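PDB 3LPZ: uncharacterized protein, which probably serves as the Get4 component of the Get pathway, an alpha-solenoid protein that binds Get5 during the biogenesis of tail-anchored proteins. Local coordinates for residues Ser96-Leu104 with Phe117-Ser125; Pro136-Val147 with His158-Val169. All blocks are in the same frame, centred on the assembly; numbering follows the deposited sequence.

Contact 1. Residues Ser96-Leu104 with Phe117-Ser125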
loop_
_atom_site.group_PDB
_atom_site.type_symbol
_atom_site.label_atom_id
_atom_site.label_comp_id
_atom_site.label_asym_id
_atom_site.label_seq_id
_atom_site.Cartn_x
_atom_site.Cartn_y
_atom_site.Cartn_z
ATOM N N SER A 96 -14.923 -15.031 -4.169
ATOM C CA SER A 96 -13.526 -15.544 -4.109
ATOM C C SER A 96 -12.690 -14.659 -3.179
ATOM O O SER A 96 -11.930 -15.166 -2.339
ATOM C CB SER A 96 -12.888 -15.641 -5.503
ATOM O OG SER A 96 -12.927 -14.386 -6.190
ATOM N N ARG A 97 -12.867 -13.338 -3.302
ATOM C CA ARG A 97 -12.168 -12.417 -2.411
ATOM C C ARG A 97 -12.634 -12.707 -0.968
ATOM O O ARG A 97 -11.822 -12.692 -0.058
ATOM C CB ARG A 97 -12.452 -10.944 -2.763
ATOM C CG ARG A 97 -11.642 -9.925 -1.917
ATOM C CD ARG A 97 -12.207 -8.466 -2.023
ATOM N NE ARG A 97 -12.053 -7.962 -3.400
ATOM C CZ ARG A 97 -13.047 -7.798 -4.280
ATOM N NH1 ARG A 97 -14.336 -8.049 -3.953
ATOM N NH2 ARG A 97 -12.744 -7.367 -5.502
ATOM N N GLY A 98 -13.937 -12.927 -0.758
ATOM C CA GLY A 98 -14.432 -13.178 0.599
ATOM C C GLY A 98 -13.814 -14.426 1.236
ATOM O O GLY A 98 -13.493 -14.446 2.432
ATOM N N LYS A 99 -13.650 -15.481 0.448
ATOM C CA LYS A 99 -13.011 -16.705 0.970
ATOM C C LYS A 99 -11.559 -16.440 1.355
ATOM O O LYS A 99 -11.076 -16.956 2.372
ATOM C CB LYS A 99 -13.104 -17.842 -0.046
ATOM C CG LYS A 99 -14.510 -18.377 -0.198
ATOM C CD LYS A 99 -14.576 -19.527 -1.215
ATOM C CE LYS A 99 -16.034 -19.966 -1.502
ATOM N NZ LYS A 99 -16.794 -18.955 -2.297
ATOM N N LEU A 100 -10.850 -15.666 0.531
ATOM C CA LEU A 100 -9.426 -15.381 0.801
ATOM C C LEU A 100 -9.275 -14.499 2.050
ATOM O O LEU A 100 -8.376 -14.746 2.877
ATOM C CB LEU A 100 -8.724 -14.776 -0.426
ATOM C CG LEU A 100 -8.637 -15.751 -1.622
ATOM C CD1 LEU A 100 -8.123 -15.032 -2.876
ATOM C CD2 LEU A 100 -7.706 -16.942 -1.320
ATOM N N LEU A 101 -10.163 -13.512 2.202
ATOM C CA LEU A 101 -10.157 -12.664 3.419
ATOM C C LEU A 101 -10.527 -13.463 4.657
ATOM O O LEU A 101 -9.994 -13.218 5.736
ATOM C CB LEU A 101 -11.102 -11.439 3.270
ATOM C CG LEU A 101 -10.663 -10.430 2.209
ATOM C CD1 LEU A 101 -11.778 -9.431 1.989
ATOM C CD2 LEU A 101 -9.352 -9.698 2.635
ATOM N N GLY A 102 -11.432 -14.429 4.506
ATOM C CA GLY A 102 -11.780 -15.302 5.623
ATOM C C GLY A 102 -10.552 -16.084 6.103
ATOM O O GLY A 102 -10.361 -16.263 7.329
ATOM N N CYS A 103 -9.733 -16.572 5.174
ATOM C CA CYS A 103 -8.474 -17.258 5.560
ATOM C C CYS A 103 -7.464 -16.285 6.184
ATOM O O CYS A 103 -6.891 -16.556 7.263
ATOM C CB CYS A 103 -7.827 -17.967 4.359
ATOM S SG CYS A 103 -8.812 -19.344 3.693
ATOM N N LEU A 104 -7.265 -15.158 5.505
ATOM C CA LEU A 104 -6.286 -14.133 5.913
ATOM C C LEU A 104 -6.415 -13.734 7.378
ATOM O O LEU A 104 -5.413 -13.673 8.120
ATOM C CB LEU A 104 -6.449 -12.866 5.051
ATOM C CG LEU A 104 -5.433 -11.729 5.304
ATOM C CD1 LEU A 104 -4.022 -12.218 5.027
ATOM C CD2 LEU A 104 -5.733 -10.450 4.444
ATOM N N PHE A 117 1.122 -16.786 1.696
ATOM C CA PHE A 117 -0.297 -16.663 1.344
ATOM C C PHE A 117 -0.584 -15.262 0.782
ATOM O O PHE A 117 -1.240 -15.134 -0.261
ATOM C CB PHE A 117 -1.202 -16.958 2.537
ATOM C CG PHE A 117 -2.653 -16.753 2.248
ATOM C CD1 PHE A 117 -3.344 -17.620 1.387
ATOM C CD2 PHE A 117 -3.339 -15.659 2.796
ATOM C CE1 PHE A 117 -4.721 -17.425 1.102
ATOM C CE2 PHE A 117 -4.710 -15.460 2.506
ATOM C CZ PHE A 117 -5.397 -16.357 1.658
ATOM N N VAL A 118 -0.081 -14.224 1.456
ATOM C CA VAL A 118 -0.353 -12.846 1.039
ATOM C C VAL A 118 0.236 -12.591 -0.338
ATOM O O VAL A 118 -0.434 -12.027 -1.212
ATOM C CB VAL A 118 0.132 -11.780 2.083
ATOM C CG1 VAL A 118 0.240 -10.356 1.448
ATOM C CG2 VAL A 118 -0.831 -11.775 3.317
ATOM N N LYS A 119 1.484 -13.014 -0.532
ATOM C CA LYS A 119 2.121 -12.911 -1.831
ATOM C C LYS A 119 1.318 -13.609 -2.942
ATOM O O LYS A 119 1.087 -13.016 -4.008
ATOM C CB LYS A 119 3.533 -13.490 -1.755
ATOM C CG LYS A 119 4.454 -13.068 -2.860
ATOM C CD LYS A 119 4.456 -14.042 -4.040
ATOM C CE LYS A 119 5.601 -13.700 -5.012
ATOM N NZ LYS A 119 5.143 -13.776 -6.443
ATOM N N GLU A 120 0.895 -14.850 -2.695
ATOM C CA GLU A 120 0.174 -15.614 -3.718
ATOM C C GLU A 120 -1.169 -14.978 -4.055
ATOM O O GLU A 120 -1.515 -14.851 -5.238
ATOM C CB GLU A 120 -0.012 -17.085 -3.308
ATOM C CG GLU A 120 1.331 -17.863 -3.172
ATOM C CD GLU A 120 2.102 -18.023 -4.497
ATOM O OE1 GLU A 120 1.515 -17.945 -5.600
ATOM O OE2 GLU A 120 3.319 -18.227 -4.431
ATOM N N MET A 121 -1.909 -14.602 -3.016
ATOM C CA MET A 121 -3.255 -14.051 -3.131
ATOM C C MET A 121 -3.219 -12.730 -3.954
ATOM O O MET A 121 -4.020 -12.527 -4.884
ATOM C CB MET A 121 -3.789 -13.821 -1.695
ATOM C CG MET A 121 -5.086 -13.039 -1.548
ATOM S SD MET A 121 -5.427 -12.556 0.178
ATOM C CE MET A 121 -4.377 -11.120 0.449
ATOM N N ILE A 122 -2.276 -11.845 -3.615
ATOM C CA ILE A 122 -2.120 -10.583 -4.346
ATOM C C ILE A 122 -1.754 -10.848 -5.811
ATOM O O ILE A 122 -2.304 -10.189 -6.702
ATOM C CB ILE A 122 -1.071 -9.653 -3.696
ATOM C CG1 ILE A 122 -1.548 -9.158 -2.308
ATOM C CG2 ILE A 122 -0.691 -8.440 -4.646
ATOM C CD1 ILE A 122 -2.755 -8.250 -2.330
ATOM N N ASP A 123 -0.849 -11.805 -6.045
ATOM C CA ASP A 123 -0.387 -12.151 -7.396
ATOM C C ASP A 123 -1.535 -12.740 -8.210
ATOM O O ASP A 123 -1.735 -12.374 -9.369
ATOM C CB ASP A 123 0.799 -13.138 -7.371
ATOM C CG ASP A 123 1.177 -13.624 -8.756
ATOM O OD1 ASP A 123 1.923 -12.910 -9.467
ATOM O OD2 ASP A 123 0.708 -14.701 -9.160
ATOM N N TRP A 124 -2.324 -13.620 -7.615
ATOM C CA TRP A 124 -3.510 -14.087 -8.341
ATOM C C TRP A 124 -4.422 -12.889 -8.685
ATOM O O TRP A 124 -4.942 -12.799 -9.785
ATOM C CB TRP A 124 -4.263 -15.145 -7.536
ATOM C CG TRP A 124 -5.723 -15.281 -7.919
ATOM C CD1 TRP A 124 -6.248 -16.001 -8.978
ATOM C CD2 TRP A 124 -6.843 -14.696 -7.242
ATOM N NE1 TRP A 124 -7.611 -15.912 -8.967
ATOM C CE2 TRP A 124 -8.007 -15.109 -7.928
ATOM C CE3 TRP A 124 -6.977 -13.868 -6.111
ATOM C CZ2 TRP A 124 -9.298 -14.719 -7.529
ATOM C CZ3 TRP A 124 -8.253 -13.473 -5.715
ATOM C CH2 TRP A 124 -9.403 -13.908 -6.426
ATOM N N SER A 125 -4.586 -11.958 -7.749
ATOM C CA SER A 125 -5.495 -10.833 -7.985
ATOM C C SER A 125 -4.963 -9.894 -9.109
ATOM O O SER A 125 -5.745 -9.258 -9.801
ATOM C CB SER A 125 -5.769 -10.072 -6.691
ATOM O OG SER A 125 -4.708 -9.180 -6.367
#

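Contact 2. Residues Pro136-Val147 with His158-Val169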
loop_
_atom_site.group_PDB
_atom_site.type_symbol
_atom_site.label_atom_id
_atom_site.label_comp_id
_atom_site.label_asym_id
_atom_site.label_seq_id
_atom_site.Cartn_x
_atom_site.Cartn_y
_atom_site.Cartn_z
ATOM N N PRO A 136 -7.658 -3.775 -5.138
ATOM C CA PRO A 136 -7.584 -2.744 -4.109
ATOM C C PRO A 136 -8.071 -3.153 -2.705
ATOM O O PRO A 136 -7.436 -2.764 -1.703
ATOM C CB PRO A 136 -8.501 -1.650 -4.667
ATOM C CG PRO A 136 -8.252 -1.749 -6.192
ATOM C CD PRO A 136 -8.241 -3.261 -6.400
ATOM N N GLU A 137 -9.188 -3.883 -2.625
ATOM C CA GLU A 137 -9.750 -4.258 -1.306
ATOM C C GLU A 137 -8.799 -5.234 -0.597
ATOM O O GLU A 137 -8.598 -5.137 0.612
ATOM C CB GLU A 137 -11.165 -4.876 -1.438
ATOM C CG GLU A 137 -11.829 -5.197 -0.116
ATOM C CD GLU A 137 -13.293 -5.655 -0.277
ATOM O OE1 GLU A 137 -13.932 -5.421 -1.342
ATOM O OE2 GLU A 137 -13.796 -6.288 0.662
ATOM N N LEU A 138 -8.178 -6.146 -1.345
ATOM C CA LEU A 138 -7.169 -7.016 -0.712
ATOM C C LEU A 138 -5.984 -6.201 -0.185
ATOM O O LEU A 138 -5.540 -6.413 0.963
ATOM C CB LEU A 138 -6.693 -8.110 -1.667
ATOM C CG LEU A 138 -7.706 -9.198 -2.059
ATOM C CD1 LEU A 138 -7.015 -10.180 -3.011
ATOM C CD2 LEU A 138 -8.238 -9.968 -0.828
ATOM N N HIS A 139 -5.500 -5.237 -0.989
ATOM C CA HIS A 139 -4.430 -4.336 -0.523
ATOM C C HIS A 139 -4.867 -3.559 0.726
ATOM O O HIS A 139 -4.085 -3.401 1.676
ATOM C CB HIS A 139 -4.003 -3.321 -1.599
ATOM C CG HIS A 139 -3.051 -3.877 -2.614
ATOM N ND1 HIS A 139 -1.839 -4.438 -2.269
ATOM C CD2 HIS A 139 -3.124 -3.948 -3.967
ATOM C CE1 HIS A 139 -1.197 -4.826 -3.363
ATOM N NE2 HIS A 139 -1.957 -4.544 -4.408
ATOM N N HIS A 140 -6.097 -3.049 0.715
ATOM C CA HIS A 140 -6.612 -2.356 1.878
ATOM C C HIS A 140 -6.570 -3.209 3.173
ATOM O O HIS A 140 -6.056 -2.779 4.201
ATOM C CB HIS A 140 -8.033 -1.856 1.660
ATOM C CG HIS A 140 -8.603 -1.205 2.890
ATOM N ND1 HIS A 140 -8.226 0.059 3.294
ATOM C CD2 HIS A 140 -9.477 -1.659 3.822
ATOM C CE1 HIS A 140 -8.855 0.359 4.424
ATOM N NE2 HIS A 140 -9.629 -0.660 4.760
ATOM N N VAL A 141 -7.177 -4.384 3.117
ATOM C CA VAL A 141 -7.208 -5.265 4.270
ATOM C C VAL A 141 -5.803 -5.703 4.749
ATOM O O VAL A 141 -5.528 -5.640 5.937
ATOM C CB VAL A 141 -8.159 -6.458 4.049
ATOM C CG1 VAL A 141 -8.125 -7.386 5.296
ATOM C CG2 VAL A 141 -9.604 -5.917 3.781
ATOM N N VAL A 142 -4.921 -6.101 3.838
ATOM C CA VAL A 142 -3.560 -6.479 4.209
ATOM C C VAL A 142 -2.888 -5.259 4.857
ATOM O O VAL A 142 -2.226 -5.361 5.891
ATOM C CB VAL A 142 -2.746 -6.950 2.961
ATOM C CG1 VAL A 142 -1.239 -7.061 3.271
ATOM C CG2 VAL A 142 -3.311 -8.288 2.439
ATOM N N GLY A 143 -3.096 -4.094 4.242
ATOM C CA GLY A 143 -2.528 -2.861 4.760
ATOM C C GLY A 143 -3.014 -2.559 6.167
ATOM O O GLY A 143 -2.200 -2.194 7.035
ATOM N N THR A 144 -4.315 -2.738 6.416
ATOM C CA THR A 144 -4.845 -2.486 7.774
ATOM C C THR A 144 -4.326 -3.498 8.815
ATOM O O THR A 144 -4.063 -3.134 9.971
ATOM C CB THR A 144 -6.374 -2.425 7.859
ATOM O OG1 THR A 144 -6.917 -3.748 7.641
ATOM C CG2 THR A 144 -6.909 -1.455 6.805
ATOM N N LEU A 145 -4.165 -4.740 8.400
ATOM C CA LEU A 145 -3.569 -5.745 9.260
ATOM C C LEU A 145 -2.139 -5.365 9.640
ATOM O O LEU A 145 -1.766 -5.454 10.814
ATOM C CB LEU A 145 -3.618 -7.131 8.584
ATOM C CG LEU A 145 -4.669 -8.178 8.983
ATOM C CD1 LEU A 145 -5.966 -7.644 9.637
ATOM C CD2 LEU A 145 -4.976 -9.098 7.799
ATOM N N TYR A 146 -1.338 -4.962 8.659
ATOM C CA TYR A 146 0.033 -4.501 8.940
ATOM C C TYR A 146 0.079 -3.306 9.906
ATOM O O TYR A 146 0.906 -3.295 10.832
ATOM C CB TYR A 146 0.844 -4.210 7.666
ATOM C CG TYR A 146 1.197 -5.426 6.824
ATOM C CD1 TYR A 146 1.149 -6.725 7.347
ATOM C CD2 TYR A 146 1.605 -5.275 5.494
ATOM C CE1 TYR A 146 1.485 -7.852 6.544
ATOM C CE2 TYR A 146 1.937 -6.391 4.700
ATOM C CZ TYR A 146 1.876 -7.659 5.231
ATOM O OH TYR A 146 2.202 -8.735 4.426
ATOM N N VAL A 147 -0.800 -2.318 9.703
ATOM C CA VAL A 147 -0.982 -1.247 10.693
ATOM C C VAL A 147 -1.256 -1.753 12.124
ATOM O O VAL A 147 -0.566 -1.328 13.056
ATOM C CB VAL A 147 -2.075 -0.231 10.286
ATOM C CG1 VAL A 147 -2.355 0.799 11.460
ATOM C CG2 VAL A 147 -1.683 0.479 8.991
ATOM N N HIS A 158 0.981 -1.389 0.646
ATOM C CA HIS A 158 -0.365 -1.850 0.292
ATOM C C HIS A 158 -1.407 -0.730 0.297
ATOM O O HIS A 158 -2.215 -0.638 -0.635
ATOM C CB HIS A 158 -0.792 -2.971 1.220
ATOM C CG HIS A 158 -0.016 -4.230 0.999
ATOM N ND1 HIS A 158 -0.284 -5.088 -0.047
ATOM C CD2 HIS A 158 1.049 -4.751 1.662
ATOM C CE1 HIS A 158 0.565 -6.104 0.000
ATOM N NE2 HIS A 158 1.385 -5.921 1.026
ATOM N N LEU A 159 -1.355 0.142 1.311
ATOM C CA LEU A 159 -2.384 1.196 1.430
ATOM C C LEU A 159 -2.394 2.178 0.260
ATOM O O LEU A 159 -3.461 2.683 -0.085
ATOM C CB LEU A 159 -2.291 1.928 2.771
ATOM C CG LEU A 159 -2.711 1.038 3.965
ATOM C CD1 LEU A 159 -2.235 1.642 5.274
ATOM C CD2 LEU A 159 -4.273 0.756 3.992
ATOM N N VAL A 160 -1.232 2.447 -0.342
ATOM C CA VAL A 160 -1.176 3.358 -1.490
ATOM C C VAL A 160 -1.879 2.778 -2.723
ATOM O O VAL A 160 -2.268 3.529 -3.658
ATOM C CB VAL A 160 0.280 3.829 -1.838
ATOM C CG1 VAL A 160 0.836 4.641 -0.684
ATOM C CG2 VAL A 160 1.217 2.653 -2.247
ATOM N N LEU A 161 -2.054 1.460 -2.715
ATOM C CA LEU A 161 -2.764 0.712 -3.743
ATOM C C LEU A 161 -4.180 0.275 -3.335
ATOM O O LEU A 161 -4.766 -0.584 -3.997
ATOM C CB LEU A 161 -1.933 -0.523 -4.141
ATOM C CG LEU A 161 -0.533 -0.209 -4.720
ATOM C CD1 LEU A 161 0.253 -1.506 -4.966
ATOM C CD2 LEU A 161 -0.652 0.644 -6.026
ATOM N N GLY A 162 -4.732 0.879 -2.278
ATOM C CA GLY A 162 -5.972 0.404 -1.667
ATOM C C GLY A 162 -7.232 1.066 -2.235
ATOM O O GLY A 162 -7.284 1.499 -3.414
ATOM N N THR A 163 -8.261 1.088 -1.402
ATOM C CA THR A 163 -9.585 1.541 -1.792
ATOM C C THR A 163 -9.757 2.969 -1.304
ATOM O O THR A 163 -8.827 3.559 -0.722
ATOM C CB THR A 163 -10.675 0.689 -1.077
ATOM O OG1 THR A 163 -10.523 0.846 0.343
ATOM C CG2 THR A 163 -10.556 -0.816 -1.447
ATOM N N LYS A 164 -10.967 3.507 -1.480
ATOM C CA LYS A 164 -11.292 4.820 -0.939
ATOM C C LYS A 164 -11.164 4.888 0.591
ATOM O O LYS A 164 -11.055 5.976 1.129
ATOM C CB LYS A 164 -12.693 5.290 -1.394
ATOM C CG LYS A 164 -13.843 4.619 -0.684
ATOM C CD LYS A 164 -15.187 5.371 -1.021
ATOM C CE LYS A 164 -16.363 4.408 -1.159
ATOM N NZ LYS A 164 -16.458 3.454 0.009
ATOM N N GLU A 165 -11.149 3.744 1.286
ATOM C CA GLU A 165 -10.968 3.759 2.744
ATOM C C GLU A 165 -9.498 3.784 3.148
ATOM O O GLU A 165 -9.175 3.991 4.343
ATOM C CB GLU A 165 -11.556 2.517 3.395
ATOM C CG GLU A 165 -12.789 1.984 2.759
ATOM C CD GLU A 165 -13.986 2.343 3.530
ATOM O OE1 GLU A 165 -14.385 3.529 3.455
ATOM O OE2 GLU A 165 -14.529 1.433 4.210
ATOM N N SER A 166 -8.611 3.513 2.194
ATOM C CA SER A 166 -7.184 3.379 2.531
ATOM C C SER A 166 -6.480 4.681 2.935
ATOM O O SER A 166 -5.678 4.649 3.847
ATOM C CB SER A 166 -6.389 2.648 1.436
ATOM O OG SER A 166 -6.949 1.384 1.175
ATOM N N PRO A 167 -6.781 5.827 2.281
ATOM C CA PRO A 167 -6.028 7.051 2.631
ATOM C C PRO A 167 -6.182 7.497 4.083
ATOM O O PRO A 167 -5.201 7.992 4.678
ATOM C CB PRO A 167 -6.574 8.113 1.658
ATOM C CG PRO A 167 -7.062 7.307 0.445
ATOM C CD PRO A 167 -7.606 6.016 1.057
ATOM N N GLU A 168 -7.369 7.297 4.662
ATOM C CA GLU A 168 -7.556 7.668 6.054
ATOM C C GLU A 168 -6.759 6.728 6.954
ATOM O O GLU A 168 -6.139 7.181 7.915
ATOM C CB GLU A 168 -9.027 7.702 6.472
ATOM C CG GLU A 168 -9.215 7.746 7.985
ATOM C CD GLU A 168 -10.612 8.122 8.405
ATOM O OE1 GLU A 168 -11.509 8.237 7.539
ATOM O OE2 GLU A 168 -10.806 8.309 9.621
ATOM N N VAL A 169 -6.743 5.433 6.626
ATOM C CA VAL A 169 -5.946 4.482 7.431
ATOM C C VAL A 169 -4.454 4.869 7.369
ATOM O O VAL A 169 -3.744 4.906 8.387
ATOM C CB VAL A 169 -6.167 3.014 6.970
ATOM C CG1 VAL A 169 -5.193 2.073 7.672
ATOM C CG2 VAL A 169 -7.631 2.573 7.212
HETATM O O HOH W 1 3.172 -7.863 1.788
#

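Contact 1. Residues Ser96-Leu104 with Phe117-Ser125
The rings of F117 and W124 reach from helix 112-128 to the neighbouring helix 94-104, and both are met mainly at the rim or at a slant. For F117, the backbone oxygen of L100 lies at the edge, near the ring plane and 3.6 Å from CZ, so the weakly positive C-H rim faces a carbonyl. C103 CB and the backbone N of L104 approach the same ring obliquely, and the ring of F107 meets it from outside the pair. For W124, the edge receives S96 OG, 3.6 Å from CH2, while L100 CD1 comes in obliquely and very close, 3.2 Å from CZ3. The rings of F85 and F128 also meet the indole, and its NE1 is hydrogen-bonded to the backbone oxygen of Q90, which would help to fix the ring's rotation.

L100 carries the contact by dividing its branches: CD1 goes to W124, and CD2 turns to F117, 3.8 Å from CZ. Nearer the backbone, its CB faces M121 SD at 4.0 Å, and M121 CG packs on CD1. Further along, L104 has CG anti to the backbone N (chi1 -176°), which carries CD1 over to V118 CG2 at 3.6 Å. A branched leucine suits such sites because one stem can serve several neighbours, whereas small S96 leaves room for the broad indole. The segment axes run nearly antiparallel, at 168° and 11.5 Å apart.

Every touching residue is buried, and the adhesion is mainly apolar, apart from L100 O and S96 OG at the ring edges. S96 OG has its hydrogen bond with D93 OD1, outside the two segments. Such a joint between two solenoid helices depends on the fit of its shapes, with dispersion and the hydrophobic effect supplying most of the energy.

Contact 2. Residues Pro136-Val147 with His158-Val169
H158 reaches into helix 136-148 as a knob among H139, V142, G143 and Y146. Its CB lies 3.4 Å from H139 O. CG is anti to the carbonyl carbon (chi1 -69°), which turns one face of the imidazole to V142 and its ND1 edge to H139. V142 CG1 sits 3.6 Å above the centre of that face, a CH-pi contact. ND1 shares a hydrogen bond with H139 ND1, 2.8 Å long and bent to 155°, each ring meeting the other's nitrogen at its edge. CG and CE1, flanking ND1, lie near the same two atoms, V142 CG1 and H139 ND1. CD2 touches Y146 CE2 at 3.6 Å, the H158 and Y146 rings meeting obliquely. NE2, at the tip, binds a water that also bonds Y146 OH. Histidine suits the place because it is flat enough to accept V142 on its face and polar at two corners of its rim.

Beside it L159 is a second knob, among H140, G143, T144 and V147; G143, with no side chain, lets L159 CG come within 4.0 Å of its CA. H139 is covered on one face by L161 CB. Next to H139, H140 ND1 hydrogen-bonds S166 OG (2.8 Å), and T163 OG1 lies over the H140 ring. T163 and S166 form a capping box: S166 OG accepts from T163 N, and T163 OG1 accepts from E165 N.

Consecutive helices joined by short turns, with knobs-into-holes packing at H158 and L159 and a capping box leading into helix 166-179, fit the alpha-solenoid fold of Get4.

Contact 1 closes before contact 2 opens along the chain, and helix 112-128 is followed directly by helix 136-148, so the two are interfaces of one solenoid, separated by the packing of helix 136-148 on helix 112-128, their centres about 14 Å apart. Their segments also touch each other directly. V142 CG2, the branch not used on H158, meets M121 CE of contact 1 at 3.6 Å. L138 CD2 rests on L101 CD2 at 3.6 Å, and R97 CD lies 3.5 Å from E137 CD. Helix 136-148 thus packs on both helices of contact 1, linking that buried, mainly apolar contact to the partly buried, histidine-rich contact 2.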